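Local coordinates for amino acid ABC transporter, binding protein (Thermus thermophilus, PDB 3VV5), which binds the lysine analogue L-thialysine (S-(2-aminoethyl)-L-cysteine) as the substrate-binding component of an amino acid ABC transporter, at residues I38-E43 against P77-Q82; T59-D64 against Q250-E255; F115-Y120 against A231-L236; V144-G149 against K163-Y168. All coordinates share one frame; numbering follows the deposited sequence.

Contact 1: residues I38-E43 against P77-Q82; sequences IRIGTE and PRWIAQ. With SLZ (L-thialysine), chain C.
Ile40 lies against the indole of Trp79 where two parallel strands, 38-42 and 77-81, run side by side; the chain between them runs through a small three-stranded antiparallel sheet and then helix 61-72, an elaborated beta-alpha-beta connection of the periplasmic binding protein fold. Five backbone N-H...O bonds pass back and forth, and Ile40 is held at both ends, its N donating to Arg78 O at 2.8 Å and its O accepting from Ile80 N. The side chain of Ile40 has CG1 anti to the carbonyl carbon (chi1 -43°), which spreads its branches along the indole. CG2 sits over the six-membered ring in a CH-pi contact, 3.9 Å from the Trp79 centroid and 27° off the normal. CD1 covers the same face farther along, 3.8 Å from Trp79 CZ2, and also touches Pro77 CB. Thr42 adds its methyl at an oblique approach, with CG2 3.9 Å from Trp79 CE3, while its OG1 turns to Ile100 O on strand 98-100. Val63 of helix 61-72 and Ile100 also pack on Trp79, so the indole is wedged between sheet and helix. Just past the strand the chain reaches the ligand pocket: Glu43 OE2 pairs with Gln147, and OE1, which accepts from Ala45 N, receives a weak 3.3 Å hydrogen bond from the side-chain NZ of L-thialysine.

Contact 2: residues T59-D64 against Q250-E255; sequences TGFEVD and QKWFGE
The indole of Trp252 lies flat over the backbone at Gly60 and Phe61, where helix 61-72 begins. Gly60 CA stands 3.7 Å from the centroid of the six-membered ring, a CH-pi contact over the face, and the peptide that follows continues the overlap, with Phe61 N 3.5 Å from the ring plane. The opposite face has Lys251 CG near its rim. At the indole edge, NE1 points to Asp64 OD2 at 2.7 Å, nearly straight (166°) and in the indole plane, though it meets the carboxylate from above. Lys251, fully extended with CG anti to the backbone N (chi1 180°), brings NZ to the same oxygen, Asp64 OD2, at 2.8 Å from the other face of the carboxylate, on its syn side. Two donors thus grip one oxygen, one of them in a salt bridge. Without the indole, a leucine at Trp252 would probably leave Asp64 OD2 relying on Lys251 alone of these two donors and open a gap over the Gly60 peptide. Next along the helix, Phe253 turns its edge at CE2 onto the face of Phe61, 3.5 Å from Phe61 CG, an edge-to-face pair with planes at 63°; Phe49 and Phe191 extend this aromatic cluster. Gly60 is the N-cap residue, with a positive phi that suits glycine, and the arrangement is a helix N-terminus packed against the last turn of the closing helix 244-253 of this solute-binding fold.

Contact 3: residues F115-Y120 against A231-L236; sequences FTNPHY and ALNRAL
Asn233 reaches from helix 226-242 to the Thr116-Asn117 peptide of the loop between strands 113-115 and 120-129. Its CB leads off the helix, and with CG anti to the carbonyl carbon (chi1 -85°) the amide swings toward the loop. CG comes to 3.8 Å from Asn117 N. Beyond it, OD1 accepts the backbone N-H of Asn117 at 2.8 Å, in the amide plane and on a lone pair, while Thr116 CB crowds the same oxygen. The other branch, ND2, gives a hydrogen to a water that in turn donates to Phe115 O. A second water joins Asn117 ND2 to Asn233 O, so direct and water-mediated bonds together tie the loop to this one residue of the helix. With a leucine instead of Asn233, the Asn117 N-H would probably be left without its acceptor and the first water without one of its mates. On one side Thr116 CG2 packs on Leu232 CB at 3.9 Å; on the other, Leu236 sets CD1 against His119 CB at 3.9 Å, and its CD2 approaches Asn117 O. The loop runs into a classic beta bulge, His119 and Tyr120 both facing Val217 of strand 206-222.

Contact 4: residues V144-G149 against K163-Y168; sequences VGVQVG and KEVRTY
Strands 144-147 and 164-168 run parallel with their axes 4.6 Å apart at closest and 30° between their directions, pairing Val144 with Val165 through Gln147 with Tyr168. Five backbone bonds hold them, from Val144 N to Glu164 O at one end to Val148 N to Tyr168 O at the other, the last carrying the pairing one residue beyond the first strand. Helix 151-158 links the two strands, so this is a beta-alpha-beta unit. On the face turned to that helix, Val146 CG2 meets Val165 CG1 at 3.6 Å; a chi1 of -70° puts CG2 between backbone N and carbonyl carbon, on the side of Val165, and Tyr152 and Met153 also touch Val146. On the other face Tyr168 extends back along its neighbour. Its CD1 edge comes to 3.5 Å from Val146 O, which lies in the ring plane, and CE1 reaches 3.8 Å from Gly145 CA. A side chain at Gly145 would be pressed against this ring, so the glycine fits the tyrosine, whose OH is held by Asp177. Along the same strand Arg166 NE makes a salt bridge with Glu164 OE1 at 2.8 Å, though as a hydrogen bond it is bent and weak. Gln147 stretches out past the strand end, its CG passing 3.5 Å from Tyr168 O. NE2 then donates to both Glu43 OE2 and Gln169 O. Two acceptors on one nitrogen should fix the turn of the Gln147 amide, consistent with a well-oriented polar group beside the bound L-thialysine.

How the contacts relate
All four contacts are partly buried, yet their chemistry differs. Contacts 1 and 4 are parallel strand pairs that reach the same branched sheet, with centres 26 Å apart; contact 4 closes a simple beta-alpha-beta unit, contact 1 one with an inserted small sheet, and their strand ends meet at the ligand pocket. Contacts 2 and 3 involve successive helices, 244-253 and 226-242, and rely on side chains: an aromatic and charged cluster in contact 2, a water-bridged amide in contact 3. Glu62 and His119 join these two, with OE2 of Glu62 2.7 Å from NE2 of His119. Helix 61-72 connects contacts 1 and 2, since Trp79 packs on its first turn, whereas contact 4 touches neither contact 2 nor contact 3.

Contact 1: residues I38-E43 against P77-Q82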
# COMPACT_ATOMS: atom_id res chain seq x y z
N ILE A 38 0.48 -5.88 -19.99
CA ILE A 38 -0.16 -6.27 -18.74
C ILE A 38 -0.78 -5.02 -18.07
O ILE A 38 -0.12 -3.98 -17.91
CB ILE A 38 0.83 -7.00 -17.79
CG1 ILE A 38 0.08 -7.64 -16.60
CG2 ILE A 38 1.98 -6.06 -17.32
CD1 ILE A 38 0.81 -8.79 -15.97
N ARG A 39 -2.05 -5.14 -17.71
CA ARG A 39 -2.78 -4.05 -17.06
C ARG A 39 -2.62 -4.17 -15.56
O ARG A 39 -2.98 -5.19 -14.97
CB ARG A 39 -4.26 -4.10 -17.39
CG ARG A 39 -4.66 -4.28 -18.86
CD ARG A 39 -6.18 -4.21 -18.91
NE ARG A 39 -6.80 -5.21 -19.78
CZ ARG A 39 -7.26 -6.40 -19.39
NH1 ARG A 39 -7.80 -7.20 -20.29
NH2 ARG A 39 -7.17 -6.81 -18.12
N ILE A 40 -2.13 -3.10 -14.94
CA ILE A 40 -1.81 -3.10 -13.51
C ILE A 40 -2.66 -2.07 -12.77
O ILE A 40 -2.65 -0.89 -13.13
CB ILE A 40 -0.32 -2.78 -13.28
CG1 ILE A 40 0.57 -3.53 -14.30
CG2 ILE A 40 0.10 -3.11 -11.83
CD1 ILE A 40 2.08 -3.18 -14.14
N GLY A 41 -3.40 -2.51 -11.75
CA GLY A 41 -4.26 -1.59 -10.97
C GLY A 41 -3.47 -1.06 -9.79
O GLY A 41 -2.74 -1.81 -9.14
N THR A 42 -3.57 0.24 -9.54
CA THR A 42 -2.97 0.83 -8.35
C THR A 42 -3.84 2.01 -7.90
O THR A 42 -4.86 2.27 -8.51
CB THR A 42 -1.49 1.25 -8.56
OG1 THR A 42 -0.84 1.33 -7.28
CG2 THR A 42 -1.38 2.60 -9.24
N GLU A 43 -3.44 2.71 -6.85
CA GLU A 43 -4.24 3.83 -6.35
C GLU A 43 -3.71 5.17 -6.84
O GLU A 43 -4.43 5.92 -7.52
CB GLU A 43 -4.31 3.82 -4.81
CG GLU A 43 -5.21 4.94 -4.25
CD GLU A 43 -4.78 5.38 -2.87
OE1 GLU A 43 -3.56 5.51 -2.66
OE2 GLU A 43 -5.66 5.61 -2.00
N PRO A 77 3.90 -2.55 -19.43
CA PRO A 77 2.90 -2.27 -18.38
C PRO A 77 1.92 -1.16 -18.78
O PRO A 77 2.32 -0.20 -19.45
CB PRO A 77 3.77 -1.88 -17.16
CG PRO A 77 5.08 -1.39 -17.74
CD PRO A 77 5.24 -2.01 -19.10
N ARG A 78 0.66 -1.32 -18.41
CA ARG A 78 -0.37 -0.30 -18.57
C ARG A 78 -0.98 -0.07 -17.21
O ARG A 78 -1.60 -0.96 -16.65
CB ARG A 78 -1.50 -0.79 -19.48
CG ARG A 78 -2.13 0.29 -20.34
CD ARG A 78 -2.59 1.54 -19.57
NE ARG A 78 -3.44 2.38 -20.42
CZ ARG A 78 -4.73 2.16 -20.65
NH1 ARG A 78 -5.34 1.12 -20.09
NH2 ARG A 78 -5.42 2.97 -21.46
N TRP A 79 -0.79 1.13 -16.67
CA TRP A 79 -1.22 1.37 -15.31
C TRP A 79 -2.61 2.00 -15.31
O TRP A 79 -2.91 2.88 -16.12
CB TRP A 79 -0.23 2.29 -14.57
CG TRP A 79 1.09 1.63 -14.27
CD1 TRP A 79 2.18 1.57 -15.08
CD2 TRP A 79 1.45 0.95 -13.05
NE1 TRP A 79 3.21 0.89 -14.45
CE2 TRP A 79 2.78 0.50 -13.20
CE3 TRP A 79 0.77 0.67 -11.86
CZ2 TRP A 79 3.45 -0.21 -12.20
CZ3 TRP A 79 1.44 -0.03 -10.84
CH2 TRP A 79 2.76 -0.47 -11.03
N ILE A 80 -3.42 1.55 -14.37
CA ILE A 80 -4.77 2.08 -14.16
C ILE A 80 -4.88 2.47 -12.69
O ILE A 80 -4.79 1.61 -11.82
CB ILE A 80 -5.84 1.00 -14.48
CG1 ILE A 80 -5.60 0.39 -15.87
CG2 ILE A 80 -7.28 1.58 -14.31
CD1 ILE A 80 -6.59 0.84 -16.92
N ALA A 81 -5.08 3.76 -12.44
CA ALA A 81 -5.17 4.31 -11.08
C ALA A 81 -6.63 4.49 -10.66
O ALA A 81 -7.35 5.23 -11.28
CB ALA A 81 -4.44 5.65 -11.01
N GLN A 82 -7.03 3.83 -9.58
CA GLN A 82 -8.43 3.86 -9.12
C GLN A 82 -8.49 4.05 -7.61
O GLN A 82 -7.52 3.79 -6.91
CB GLN A 82 -9.12 2.52 -9.44
CG GLN A 82 -9.23 2.16 -10.93
CD GLN A 82 -10.40 2.86 -11.60
OE1 GLN A 82 -10.22 3.84 -12.34
NE2 GLN A 82 -11.60 2.38 -11.34
N SLZ C . -1.51 -1.13 4.02
CA SLZ C . -2.85 -0.60 3.68
CB SLZ C . -2.89 -0.13 2.20
SG SLZ C . -2.91 1.66 1.82
CD SLZ C . -2.92 1.47 -0.00
CE SLZ C . -3.09 2.73 -0.85
NZ SLZ C . -2.44 2.50 -2.15
C SLZ C . -3.79 -1.80 3.79
O SLZ C . -4.99 -1.58 4.02
OXT SLZ C . -3.28 -2.93 3.63

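Contact 2: residues T59-D64 against Q250-E255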
# COMPACT_ATOMS: atom_id res chain seq x y z
N THR A 59 4.31 7.19 -10.02
CA THR A 59 5.62 6.70 -9.60
C THR A 59 5.55 6.18 -8.16
O THR A 59 4.45 6.02 -7.56
CB THR A 59 6.72 7.80 -9.83
OG1 THR A 59 8.03 7.27 -9.57
CG2 THR A 59 6.44 9.05 -8.98
N GLY A 60 6.71 5.86 -7.61
CA GLY A 60 6.80 5.31 -6.27
C GLY A 60 7.45 3.94 -6.28
O GLY A 60 7.64 3.34 -7.34
N PHE A 61 7.81 3.46 -5.09
CA PHE A 61 8.40 2.12 -4.93
C PHE A 61 7.64 1.01 -5.68
O PHE A 61 8.25 0.18 -6.37
CB PHE A 61 8.49 1.80 -3.44
CG PHE A 61 8.99 0.43 -3.14
CD1 PHE A 61 10.33 0.11 -3.39
CD2 PHE A 61 8.14 -0.53 -2.61
CE1 PHE A 61 10.82 -1.17 -3.11
CE2 PHE A 61 8.61 -1.82 -2.35
CZ PHE A 61 9.96 -2.15 -2.59
N GLU A 62 6.32 1.01 -5.55
CA GLU A 62 5.51 -0.05 -6.17
C GLU A 62 5.40 0.04 -7.67
O GLU A 62 5.29 -0.97 -8.35
CB GLU A 62 4.11 -0.12 -5.53
CG GLU A 62 4.20 -0.70 -4.15
CD GLU A 62 2.87 -0.82 -3.43
OE1 GLU A 62 2.19 0.21 -3.22
OE2 GLU A 62 2.53 -1.94 -3.02
N VAL A 63 5.46 1.26 -8.19
CA VAL A 63 5.45 1.50 -9.63
C VAL A 63 6.77 1.06 -10.26
O VAL A 63 6.77 0.35 -11.29
CB VAL A 63 5.09 2.96 -9.94
CG1 VAL A 63 5.17 3.26 -11.45
CG2 VAL A 63 3.65 3.31 -9.39
N ASP A 64 7.90 1.41 -9.63
CA ASP A 64 9.22 0.91 -10.10
C ASP A 64 9.29 -0.61 -10.06
O ASP A 64 9.79 -1.24 -11.00
CB ASP A 64 10.35 1.51 -9.27
CG ASP A 64 10.65 2.96 -9.65
OD1 ASP A 64 10.15 3.42 -10.70
OD2 ASP A 64 11.41 3.62 -8.92
N GLN A 250 16.48 0.66 -2.06
CA GLN A 250 17.45 1.69 -1.70
C GLN A 250 17.11 3.08 -2.26
O GLN A 250 17.23 4.08 -1.56
CB GLN A 250 18.87 1.28 -2.12
CG GLN A 250 19.48 0.14 -1.30
CD GLN A 250 19.72 0.49 0.17
OE1 GLN A 250 19.91 1.66 0.52
NE2 GLN A 250 19.73 -0.54 1.02
N LYS A 251 16.69 3.13 -3.52
CA LYS A 251 16.24 4.36 -4.18
C LYS A 251 15.15 5.07 -3.34
O LYS A 251 15.22 6.26 -3.05
CB LYS A 251 15.69 4.04 -5.58
CG LYS A 251 15.16 5.24 -6.40
CD LYS A 251 14.49 4.78 -7.70
CE LYS A 251 13.94 5.95 -8.53
NZ LYS A 251 13.34 5.46 -9.82
N TRP A 252 14.14 4.31 -2.94
CA TRP A 252 12.99 4.88 -2.26
C TRP A 252 13.14 5.06 -0.75
O TRP A 252 12.61 6.02 -0.19
CB TRP A 252 11.72 4.10 -2.62
CG TRP A 252 11.36 4.38 -4.04
CD1 TRP A 252 11.64 3.60 -5.13
CD2 TRP A 252 10.76 5.57 -4.54
NE1 TRP A 252 11.20 4.22 -6.28
CE2 TRP A 252 10.65 5.43 -5.94
CE3 TRP A 252 10.27 6.75 -3.93
CZ2 TRP A 252 10.10 6.42 -6.76
CZ3 TRP A 252 9.72 7.74 -4.74
CH2 TRP A 252 9.63 7.56 -6.14
N PHE A 253 13.86 4.14 -0.10
CA PHE A 253 13.92 4.10 1.38
C PHE A 253 15.31 4.21 2.03
O PHE A 253 15.42 4.48 3.23
CB PHE A 253 13.23 2.81 1.87
CG PHE A 253 11.84 2.64 1.35
CD1 PHE A 253 10.81 3.47 1.79
CD2 PHE A 253 11.55 1.64 0.41
CE1 PHE A 253 9.51 3.31 1.31
CE2 PHE A 253 10.26 1.47 -0.07
CZ PHE A 253 9.23 2.31 0.38
N GLY A 254 16.35 4.01 1.24
CA GLY A 254 17.74 4.00 1.74
C GLY A 254 18.03 2.78 2.60
O GLY A 254 19.00 2.74 3.35
N GLU A 255 17.15 1.78 2.49
CA GLU A 255 17.26 0.53 3.22
C GLU A 255 16.47 -0.55 2.47
O GLU A 255 15.70 -0.23 1.56
CB GLU A 255 16.73 0.70 4.66
CG GLU A 255 15.23 1.02 4.76
CD GLU A 255 14.77 1.31 6.18
OE1 GLU A 255 14.86 2.47 6.62
OE2 GLU A 255 14.31 0.37 6.86

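Contact 3: residues F115-Y120 against A231-L236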
# COMPACT_ATOMS: atom_id res chain seq x y z
N PHE A 115 -2.95 -13.75 -3.28
CA PHE A 115 -1.77 -12.89 -3.04
C PHE A 115 -0.50 -13.59 -3.48
O PHE A 115 -0.37 -14.81 -3.29
CB PHE A 115 -1.62 -12.57 -1.55
CG PHE A 115 -2.56 -11.50 -1.04
CD1 PHE A 115 -3.47 -11.81 -0.03
CD2 PHE A 115 -2.50 -10.19 -1.55
CE1 PHE A 115 -4.34 -10.83 0.46
CE2 PHE A 115 -3.35 -9.23 -1.06
CZ PHE A 115 -4.28 -9.55 -0.06
N THR A 116 0.44 -12.82 -4.04
CA THR A 116 1.79 -13.30 -4.29
C THR A 116 2.53 -13.41 -2.94
O THR A 116 2.02 -12.96 -1.88
CB THR A 116 2.56 -12.31 -5.20
OG1 THR A 116 2.65 -11.04 -4.52
CG2 THR A 116 1.82 -12.10 -6.51
N ASN A 117 3.72 -14.00 -2.96
CA ASN A 117 4.68 -13.74 -1.88
C ASN A 117 4.81 -12.21 -1.65
O ASN A 117 4.72 -11.43 -2.62
CB ASN A 117 6.05 -14.31 -2.27
CG ASN A 117 6.07 -15.83 -2.26
OD1 ASN A 117 5.40 -16.48 -1.44
ND2 ASN A 117 6.83 -16.42 -3.19
N PRO A 118 5.03 -11.76 -0.39
CA PRO A 118 5.01 -10.31 -0.14
C PRO A 118 6.17 -9.56 -0.81
O PRO A 118 7.28 -10.08 -0.88
CB PRO A 118 5.12 -10.21 1.38
CG PRO A 118 5.80 -11.50 1.80
CD PRO A 118 5.27 -12.53 0.84
N HIS A 119 5.91 -8.36 -1.32
CA HIS A 119 6.98 -7.54 -1.90
C HIS A 119 7.55 -6.51 -0.92
O HIS A 119 8.52 -5.83 -1.25
CB HIS A 119 6.56 -6.88 -3.23
CG HIS A 119 5.39 -5.94 -3.12
ND1 HIS A 119 4.09 -6.38 -3.03
CD2 HIS A 119 5.33 -4.58 -3.12
CE1 HIS A 119 3.28 -5.34 -2.97
NE2 HIS A 119 4.00 -4.24 -3.05
N TYR A 120 6.96 -6.41 0.27
CA TYR A 120 7.58 -5.69 1.40
C TYR A 120 6.89 -5.97 2.73
O TYR A 120 5.81 -6.57 2.77
CB TYR A 120 7.73 -4.17 1.16
CG TYR A 120 6.47 -3.30 1.22
CD1 TYR A 120 6.08 -2.67 2.41
CD2 TYR A 120 5.73 -3.03 0.06
CE1 TYR A 120 4.97 -1.84 2.47
CE2 TYR A 120 4.60 -2.18 0.10
CZ TYR A 120 4.23 -1.61 1.32
OH TYR A 120 3.13 -0.77 1.40
N ALA A 231 3.68 -16.60 -12.44
CA ALA A 231 4.57 -15.67 -13.16
C ALA A 231 5.00 -14.48 -12.32
O ALA A 231 6.17 -14.08 -12.34
CB ALA A 231 3.94 -15.19 -14.47
N LEU A 232 4.07 -13.90 -11.55
CA LEU A 232 4.43 -12.76 -10.72
C LEU A 232 5.36 -13.18 -9.59
O LEU A 232 6.34 -12.48 -9.29
CB LEU A 232 3.19 -12.01 -10.18
CG LEU A 232 2.29 -11.38 -11.26
CD1 LEU A 232 0.98 -10.86 -10.61
CD2 LEU A 232 2.99 -10.23 -11.97
N ASN A 233 5.08 -14.32 -8.98
CA ASN A 233 5.97 -14.85 -7.94
C ASN A 233 7.37 -15.11 -8.46
O ASN A 233 8.37 -14.83 -7.78
CB ASN A 233 5.38 -16.14 -7.34
CG ASN A 233 4.38 -15.86 -6.23
OD1 ASN A 233 4.52 -14.89 -5.48
ND2 ASN A 233 3.37 -16.70 -6.13
N ARG A 234 7.44 -15.67 -9.66
CA ARG A 234 8.73 -15.98 -10.27
C ARG A 234 9.56 -14.70 -10.50
O ARG A 234 10.71 -14.62 -10.09
CB ARG A 234 8.56 -16.77 -11.57
CG ARG A 234 9.91 -16.95 -12.32
CD ARG A 234 9.82 -17.73 -13.64
NE ARG A 234 9.07 -17.00 -14.68
CZ ARG A 234 7.81 -17.27 -15.03
NH1 ARG A 234 7.23 -16.57 -16.01
NH2 ARG A 234 7.13 -18.23 -14.42
N ALA A 235 8.95 -13.70 -11.14
CA ALA A 235 9.62 -12.44 -11.39
C ALA A 235 10.05 -11.73 -10.10
O ALA A 235 11.14 -11.19 -10.04
CB ALA A 235 8.75 -11.51 -12.29
N LEU A 236 9.21 -11.74 -9.06
CA LEU A 236 9.55 -11.12 -7.78
C LEU A 236 10.79 -11.79 -7.16
O LEU A 236 11.74 -11.12 -6.76
CB LEU A 236 8.36 -11.18 -6.78
CG LEU A 236 8.62 -10.58 -5.38
CD1 LEU A 236 8.94 -9.10 -5.45
CD2 LEU A 236 7.45 -10.82 -4.37
O HOH W 1 1.67 -16.77 -3.80
O HOH W 2 8.20 -14.76 -5.00

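Contact 4: residues V144-G149 against K163-Y168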
# COMPACT_ATOMS: atom_id res chain seq x y z
N VAL A 144 -9.98 9.40 15.88
CA VAL A 144 -8.93 8.81 15.06
C VAL A 144 -9.31 8.86 13.57
O VAL A 144 -10.44 8.52 13.20
CB VAL A 144 -8.58 7.36 15.55
CG1 VAL A 144 -7.55 6.67 14.66
CG2 VAL A 144 -8.06 7.40 16.97
N GLY A 145 -8.37 9.29 12.73
CA GLY A 145 -8.57 9.34 11.27
C GLY A 145 -7.85 8.20 10.54
O GLY A 145 -6.66 7.98 10.77
N VAL A 146 -8.59 7.49 9.68
CA VAL A 146 -8.05 6.39 8.83
C VAL A 146 -8.63 6.40 7.41
O VAL A 146 -9.78 6.81 7.20
CB VAL A 146 -8.37 5.00 9.41
CG1 VAL A 146 -7.59 4.76 10.67
CG2 VAL A 146 -9.86 4.89 9.69
N GLN A 147 -7.84 5.90 6.46
CA GLN A 147 -8.35 5.64 5.12
C GLN A 147 -9.37 4.49 5.12
O GLN A 147 -9.14 3.47 5.78
CB GLN A 147 -7.21 5.30 4.16
CG GLN A 147 -7.69 5.29 2.74
CD GLN A 147 -6.63 5.01 1.71
OE1 GLN A 147 -5.49 4.64 2.04
NE2 GLN A 147 -6.99 5.18 0.44
N VAL A 148 -10.46 4.65 4.37
CA VAL A 148 -11.48 3.61 4.26
C VAL A 148 -10.91 2.34 3.61
O VAL A 148 -10.04 2.40 2.73
CB VAL A 148 -12.75 4.09 3.47
CG1 VAL A 148 -12.41 4.40 2.01
CG2 VAL A 148 -13.88 3.05 3.59
N GLY A 149 -11.39 1.20 4.08
CA GLY A 149 -11.08 -0.09 3.47
C GLY A 149 -9.68 -0.57 3.79
O GLY A 149 -9.19 -1.48 3.14
N LYS A 163 -13.42 7.45 20.68
CA LYS A 163 -14.66 8.22 20.63
C LYS A 163 -15.28 8.17 19.23
O LYS A 163 -16.49 8.02 19.07
CB LYS A 163 -14.39 9.66 21.06
CG LYS A 163 -15.59 10.60 21.00
CD LYS A 163 -15.24 11.93 21.65
CE LYS A 163 -16.06 13.08 21.06
NZ LYS A 163 -17.50 12.95 21.39
N GLU A 164 -14.43 8.27 18.21
CA GLU A 164 -14.91 8.27 16.84
C GLU A 164 -13.78 7.92 15.87
O GLU A 164 -12.64 8.35 16.04
CB GLU A 164 -15.51 9.63 16.48
CG GLU A 164 -16.68 9.54 15.53
CD GLU A 164 -17.01 10.87 14.91
OE1 GLU A 164 -16.17 11.36 14.11
OE2 GLU A 164 -18.10 11.41 15.21
N VAL A 165 -14.14 7.12 14.87
CA VAL A 165 -13.23 6.75 13.79
C VAL A 165 -13.71 7.42 12.51
O VAL A 165 -14.67 6.98 11.88
CB VAL A 165 -13.13 5.21 13.61
CG1 VAL A 165 -12.06 4.86 12.55
CG2 VAL A 165 -12.82 4.51 14.93
N ARG A 166 -13.04 8.51 12.14
CA ARG A 166 -13.32 9.25 10.92
C ARG A 166 -12.66 8.54 9.74
O ARG A 166 -11.47 8.23 9.80
CB ARG A 166 -12.76 10.66 11.00
CG ARG A 166 -13.35 11.54 12.09
CD ARG A 166 -14.29 12.60 11.51
NE ARG A 166 -14.91 13.38 12.58
CZ ARG A 166 -14.41 14.51 13.10
NH1 ARG A 166 -13.28 15.02 12.63
NH2 ARG A 166 -15.05 15.12 14.07
N THR A 167 -13.42 8.32 8.68
CA THR A 167 -12.90 7.59 7.52
C THR A 167 -12.66 8.52 6.33
O THR A 167 -13.41 9.48 6.11
CB THR A 167 -13.83 6.41 7.12
OG1 THR A 167 -15.15 6.91 6.89
CG2 THR A 167 -13.88 5.36 8.23
N TYR A 168 -11.60 8.26 5.57
CA TYR A 168 -11.20 9.14 4.47
C TYR A 168 -11.04 8.33 3.20
O TYR A 168 -10.63 7.17 3.25
CB TYR A 168 -9.89 9.90 4.81
CG TYR A 168 -10.04 10.83 6.00
CD1 TYR A 168 -10.03 10.34 7.31
CD2 TYR A 168 -10.23 12.20 5.81
CE1 TYR A 168 -10.20 11.20 8.40
CE2 TYR A 168 -10.40 13.06 6.89
CZ TYR A 168 -10.39 12.56 8.18
OH TYR A 168 -10.56 13.42 9.24